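Local coordinates for protein beta-d-glucoside glucohydrolase (Hypocrea jecorina, PDB 3ZZ1) that probably hydrolyses terminal, non-reducing beta-D-glucosyl residues with release of beta-D-glucose, as a secreted family 3 glycoside hydrolase of cellulose breakdown, at residues A[321-326]-A[506-511]; A[397-402]-A[512-517]. All coordinates share one frame; numbering follows the deposited sequence.

Contact 1: A[321-326]-A[506-511]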
loop_
_atom_site.group_PDB
_atom_site.type_symbol
_atom_site.label_atom_id
_atom_site.label_comp_id
_atom_site.label_asym_id
_atom_site.label_seq_id
_atom_site.Cartn_x
_atom_site.Cartn_y
_atom_site.Cartn_z
ATOM N N THR A 321 10.165 -14.377 8.671
ATOM C CA THR A 321 11.328 -13.490 8.756
ATOM C C THR A 321 11.033 -12.149 8.091
ATOM O O THR A 321 11.492 -11.111 8.557
ATOM C CB THR A 321 12.580 -14.102 8.097
ATOM O OG1 THR A 321 12.303 -14.391 6.722
ATOM C CG2 THR A 321 13.022 -15.377 8.825
ATOM N N ASN A 322 10.259 -12.176 7.005
ATOM C CA ASN A 322 9.867 -10.951 6.328
ATOM C C ASN A 322 8.894 -10.143 7.174
ATOM O O ASN A 322 9.043 -8.927 7.292
ATOM C CB ASN A 322 9.254 -11.237 4.953
ATOM C CG ASN A 322 8.787 -9.968 4.245
ATOM O OD1 ASN A 322 7.604 -9.633 4.275
ATOM N ND2 ASN A 322 9.719 -9.252 3.618
ATOM N N VAL A 323 7.905 -10.827 7.758
ATOM C CA VAL A 323 6.898 -10.170 8.590
ATOM C C VAL A 323 7.568 -9.554 9.821
ATOM O O VAL A 323 7.336 -8.387 10.142
ATOM C CB VAL A 323 5.757 -11.136 9.002
ATOM C CG1 VAL A 323 4.675 -10.393 9.777
ATOM C CG2 VAL A 323 5.152 -11.794 7.774
ATOM N N ARG A 324 8.415 -10.346 10.480
ATOM C CA ARG A 324 9.244 -9.887 11.595
ATOM C C ARG A 324 10.045 -8.649 11.211
ATOM O O ARG A 324 9.988 -7.636 11.904
ATOM C CB ARG A 324 10.185 -11.013 12.059
ATOM C CG ARG A 324 11.191 -10.636 13.166
ATOM C CD ARG A 324 10.500 -10.481 14.512
ATOM N NE ARG A 324 11.434 -10.269 15.619
ATOM C CZ ARG A 324 12.011 -11.241 16.325
ATOM N NH1 ARG A 324 11.771 -12.519 16.047
ATOM N NH2 ARG A 324 12.832 -10.934 17.323
ATOM N N ALA A 325 10.773 -8.734 10.097
ATOM C CA ALA A 325 11.629 -7.636 9.641
ATOM C C ALA A 325 10.843 -6.356 9.358
ATOM O O ALA A 325 11.247 -5.273 9.784
ATOM C CB ALA A 325 12.443 -8.053 8.414
ATOM N N ILE A 326 9.721 -6.479 8.651
ATOM C CA ILE A 326 8.940 -5.300 8.272
ATOM C C ILE A 326 8.162 -4.721 9.453
ATOM O O ILE A 326 8.129 -3.502 9.638
ATOM C CB ILE A 326 8.018 -5.580 7.067
ATOM C CG1 ILE A 326 8.859 -5.752 5.794
ATOM C CG2 ILE A 326 7.015 -4.449 6.895
ATOM C CD1 ILE A 326 8.060 -6.102 4.552
ATOM N N PRO A 506 1.565 -4.509 12.378
ATOM C CA PRO A 506 2.646 -5.496 12.356
ATOM C C PRO A 506 2.248 -6.927 11.989
ATOM O O PRO A 506 3.123 -7.785 11.826
ATOM C CB PRO A 506 3.153 -5.462 13.798
ATOM C CG PRO A 506 1.942 -5.140 14.594
ATOM C CD PRO A 506 1.116 -4.217 13.753
ATOM N N SER A 507 0.950 -7.183 11.873
ATOM C CA SER A 507 0.439 -8.543 11.679
ATOM C C SER A 507 0.917 -9.497 12.795
ATOM O O SER A 507 1.069 -9.081 13.951
ATOM C CB SER A 507 0.796 -9.070 10.287
ATOM O OG SER A 507 0.150 -10.299 10.040
ATOM N N GLN A 508 1.173 -10.755 12.434
ATOM C CA GLN A 508 1.440 -11.841 13.390
ATOM C C GLN A 508 2.687 -11.672 14.267
ATOM O O GLN A 508 2.800 -12.318 15.311
ATOM C CB GLN A 508 1.501 -13.185 12.652
ATOM C CG GLN A 508 2.665 -13.307 11.676
ATOM C CD GLN A 508 2.465 -14.393 10.637
ATOM O OE1 GLN A 508 1.387 -14.522 10.049
ATOM N NE2 GLN A 508 3.513 -15.163 10.384
ATOM N N GLU A 509 3.616 -10.820 13.842
ATOM C CA GLU A 509 4.884 -10.642 14.561
ATOM C C GLU A 509 4.895 -9.415 15.476
ATOM O O GLU A 509 5.957 -8.970 15.915
ATOM C CB GLU A 509 6.064 -10.598 13.578
ATOM C CG GLU A 509 6.467 -11.961 13.021
ATOM C CD GLU A 509 7.069 -12.897 14.069
ATOM O OE1 GLU A 509 7.821 -12.432 14.949
ATOM O OE2 GLU A 509 6.793 -14.110 14.006
ATOM N N SER A 510 3.709 -8.886 15.771
ATOM C CA SER A 510 3.558 -7.690 16.607
ATOM C C SER A 510 4.538 -7.599 17.785
ATOM O O SER A 510 5.361 -6.676 17.850
ATOM C CB SER A 510 2.120 -7.583 17.125
ATOM O OG SER A 510 1.972 -6.440 17.950
ATOM N N GLY A 511 4.435 -8.553 18.708
ATOM C CA GLY A 511 5.190 -8.513 19.963
ATOM C C GLY A 511 6.699 -8.605 19.814
ATOM O O GLY A 511 7.434 -7.860 20.462
HETATM O O HOH W 1 9.998 -14.131 14.413
#
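The apolar half of this contact is built on V323, whose CG1 reaches from helix 320-329 into the curve of the 506-509 turn. Standing anti to the backbone N (chi1 -176°), that methyl lies 3.7 Å from P506 O and 4.0 Å from Q508 CG, with S507 CB and E509 CG also in touch, while the chain of Q508 runs across V323 at about a right angle. The methylenes of E509 then lie against the backbone of R324, CG being 3.6 Å from R324 N.

The polar half pairs E509 with R324 indirectly. The guanidinium and carboxylate planes are only 9° apart, yet R324 NH1 and E509 OE1 stay 4.1 Å from each other, too far for a salt bridge. A water at the guanidinium edge, in its plane, closes the gap: it accepts from R324 NH1 at 2.9 Å and donates to E509 OE1 at 2.8 Å. E509 OE1 also takes a hydrogen bond from N512 ND2, OE2 bonds Y391 OH, and R324 NE turns to D516 in a salt bridge. An alanine in place of E509 would probably leave that water without its acceptor and Y391 and N512 without their carboxylate mate.

E509 occupies the N-cap position of helix 510-518, and the arrangement is a turn between strand 497-502 and helix 510-518 of the family 3 C-terminal domain, packed on helix 320-329.

Contact 2: A[397-402]-A[512-517]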
loop_
_atom_site.group_PDB
_atom_site.type_symbol
_atom_site.label_atom_id
_atom_site.label_comp_id
_atom_site.label_asym_id
_atom_site.label_seq_id
_atom_site.Cartn_x
_atom_site.Cartn_y
_atom_site.Cartn_z
ATOM N N ASP A 397 2.849 -10.723 25.905
ATOM C CA ASP A 397 3.525 -12.010 26.048
ATOM C C ASP A 397 5.011 -11.873 25.714
ATOM O O ASP A 397 5.865 -12.423 26.415
ATOM C CB ASP A 397 2.842 -13.076 25.180
ATOM C CG ASP A 397 1.421 -13.409 25.659
ATOM O OD1 ASP A 397 1.223 -13.574 26.880
ATOM O OD2 ASP A 397 0.501 -13.517 24.814
ATOM N N ALA A 398 5.311 -11.112 24.662
ATOM C CA ALA A 398 6.691 -10.846 24.266
ATOM C C ALA A 398 7.422 -9.957 25.272
ATOM O O ALA A 398 8.591 -10.207 25.594
ATOM C CB ALA A 398 6.740 -10.237 22.876
ATOM N N ILE A 399 6.741 -8.923 25.764
ATOM C CA ILE A 399 7.332 -8.017 26.756
ATOM C C ILE A 399 7.603 -8.750 28.075
ATOM O O ILE A 399 8.668 -8.575 28.679
ATOM C CB ILE A 399 6.483 -6.733 26.961
ATOM C CG1 ILE A 399 6.712 -5.767 25.789
ATOM C CG2 ILE A 399 6.816 -6.043 28.298
ATOM C CD1 ILE A 399 5.677 -4.658 25.665
ATOM N N ASN A 400 6.648 -9.579 28.492
ATOM C CA ASN A 400 6.761 -10.371 29.717
ATOM C C ASN A 400 7.953 -11.337 29.690
ATOM O O ASN A 400 8.702 -11.418 30.660
ATOM C CB ASN A 400 5.452 -11.124 29.992
ATOM C CG ASN A 400 5.423 -11.786 31.366
ATOM O OD1 ASN A 400 6.002 -11.285 32.330
ATOM N ND2 ASN A 400 4.729 -12.920 31.458
ATOM N N THR A 401 8.129 -12.048 28.575
ATOM C CA THR A 401 9.266 -12.963 28.400
ATOM C C THR A 401 10.616 -12.240 28.473
ATOM O O THR A 401 11.533 -12.710 29.155
ATOM C CB THR A 401 9.163 -13.753 27.078
ATOM O OG1 THR A 401 8.006 -14.593 27.122
ATOM C CG2 THR A 401 10.402 -14.628 26.847
ATOM N N ARG A 402 10.735 -11.107 27.784
ATOM C CA ARG A 402 12.005 -10.376 27.736
ATOM C C ARG A 402 12.346 -9.745 29.082
ATOM O O ARG A 402 13.497 -9.773 29.513
ATOM C CB ARG A 402 12.001 -9.320 26.620
ATOM C CG ARG A 402 13.301 -8.507 26.485
ATOM C CD ARG A 402 14.512 -9.380 26.138
ATOM N NE ARG A 402 15.751 -8.609 26.002
ATOM C CZ ARG A 402 16.266 -8.206 24.841
ATOM N NH1 ARG A 402 15.654 -8.490 23.696
ATOM N NH2 ARG A 402 17.398 -7.517 24.821
ATOM N N ASN A 512 7.162 -9.521 18.964
ATOM C CA ASN A 512 8.591 -9.699 18.724
ATOM C C ASN A 512 9.217 -8.444 18.140
ATOM O O ASN A 512 10.263 -7.991 18.608
ATOM C CB ASN A 512 8.851 -10.891 17.801
ATOM C CG ASN A 512 8.577 -12.228 18.468
ATOM O OD1 ASN A 512 8.667 -12.360 19.688
ATOM N ND2 ASN A 512 8.255 -13.237 17.658
ATOM N N ALA A 513 8.554 -7.882 17.129
ATOM C CA ALA A 513 8.993 -6.648 16.481
ATOM C C ALA A 513 9.143 -5.488 17.466
ATOM O O ALA A 513 10.118 -4.729 17.396
ATOM C CB ALA A 513 8.019 -6.268 15.380
ATOM N N LEU A 514 8.172 -5.354 18.368
ATOM C CA LEU A 514 8.147 -4.250 19.328
ATOM C C LEU A 514 9.279 -4.376 20.354
ATOM O O LEU A 514 9.954 -3.395 20.663
ATOM C CB LEU A 514 6.780 -4.175 20.028
ATOM C CG LEU A 514 6.531 -3.035 21.025
ATOM C CD1 LEU A 514 6.638 -1.657 20.372
ATOM C CD2 LEU A 514 5.182 -3.214 21.687
ATOM N N VAL A 515 9.477 -5.589 20.864
ATOM C CA VAL A 515 10.557 -5.883 21.803
ATOM C C VAL A 515 11.935 -5.594 21.190
ATOM O O VAL A 515 12.789 -5.004 21.852
ATOM C CB VAL A 515 10.464 -7.337 22.337
ATOM C CG1 VAL A 515 11.721 -7.720 23.110
ATOM C CG2 VAL A 515 9.240 -7.493 23.224
ATOM N N ASP A 516 12.133 -5.994 19.928
ATOM C CA ASP A 516 13.378 -5.703 19.192
ATOM C C ASP A 516 13.722 -4.219 19.309
ATOM O O ASP A 516 14.881 -3.852 19.530
ATOM C CB ASP A 516 13.262 -6.070 17.699
ATOM C CG ASP A 516 13.083 -7.571 17.449
ATOM O OD1 ASP A 516 13.330 -8.398 18.347
ATOM O OD2 ASP A 516 12.688 -7.927 16.322
ATOM N N VAL A 517 12.698 -3.379 19.173
ATOM C CA VAL A 517 12.860 -1.930 19.229
ATOM C C VAL A 517 12.907 -1.406 20.668
ATOM O O VAL A 517 13.814 -0.652 21.017
ATOM C CB VAL A 517 11.776 -1.209 18.378
ATOM C CG1 VAL A 517 11.690 0.266 18.718
ATOM C CG2 VAL A 517 12.066 -1.393 16.895
#
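V515 is the centre of this helix pair, its two methyls shared among three residues of helix 397-402. CG2 sits 3.7 Å from A398 CB and equally near A398 O, and it also meets I399 CG1 at 4.0 Å. With no side chain beyond CB, A398 lets the backbones come close, and its CA is 6.0 Å from N512 CA. The short segments cross at -44° with their axes 8.9 Å apart, running in broadly the same direction. On the buried flank the packing is entirely apolar but slacker, I399 CD1 meeting L514 CD2 at 4.3 Å.

The opposite flank is more open. There R402, partly exposed, lays its aliphatic stem over the other methyl, V515 CG1, which is 3.8 Å from R402 CG. CG stands anti to the backbone N (chi1 -180°) and the chain bends at chi2 (62°), a course that takes the guanidinium past V515 to a salt bridge with D521. N512, likewise partly exposed, borders A398 through its OD1 and gives its ND2 to E509. No hydrogen bond links the two segments, so methyl packing carries the contact.

Both helices lie over the mixed sheet of the family 3 C-terminal domain: I399 and L514 rest on F434 of strand 430-437, W519 fills in beside I399 and R402, and A513 turns to helix 320-329.

Overall arrangement
Helix 510-518 is the element common to both contacts: contact 1 involves the turn that leads into it, up to the N-cap, and contact 2 its own turns, and their centres lie 12 Å apart. Contact 1 is the more deeply buried, its centre about 16 Å from the centre of the chain, against about 26 Å for that of contact 2, yet it is the one where opposite charges meet across the segments through a water. Contact 2, nearer the surface, meets mainly through methyls. A salt bridge joins them, R324 NE to D516 OD2 at 2.7 Å, and A398 CB packs on G511 O. Helix 510-518 thus sits between helices 320-329 and 395-404.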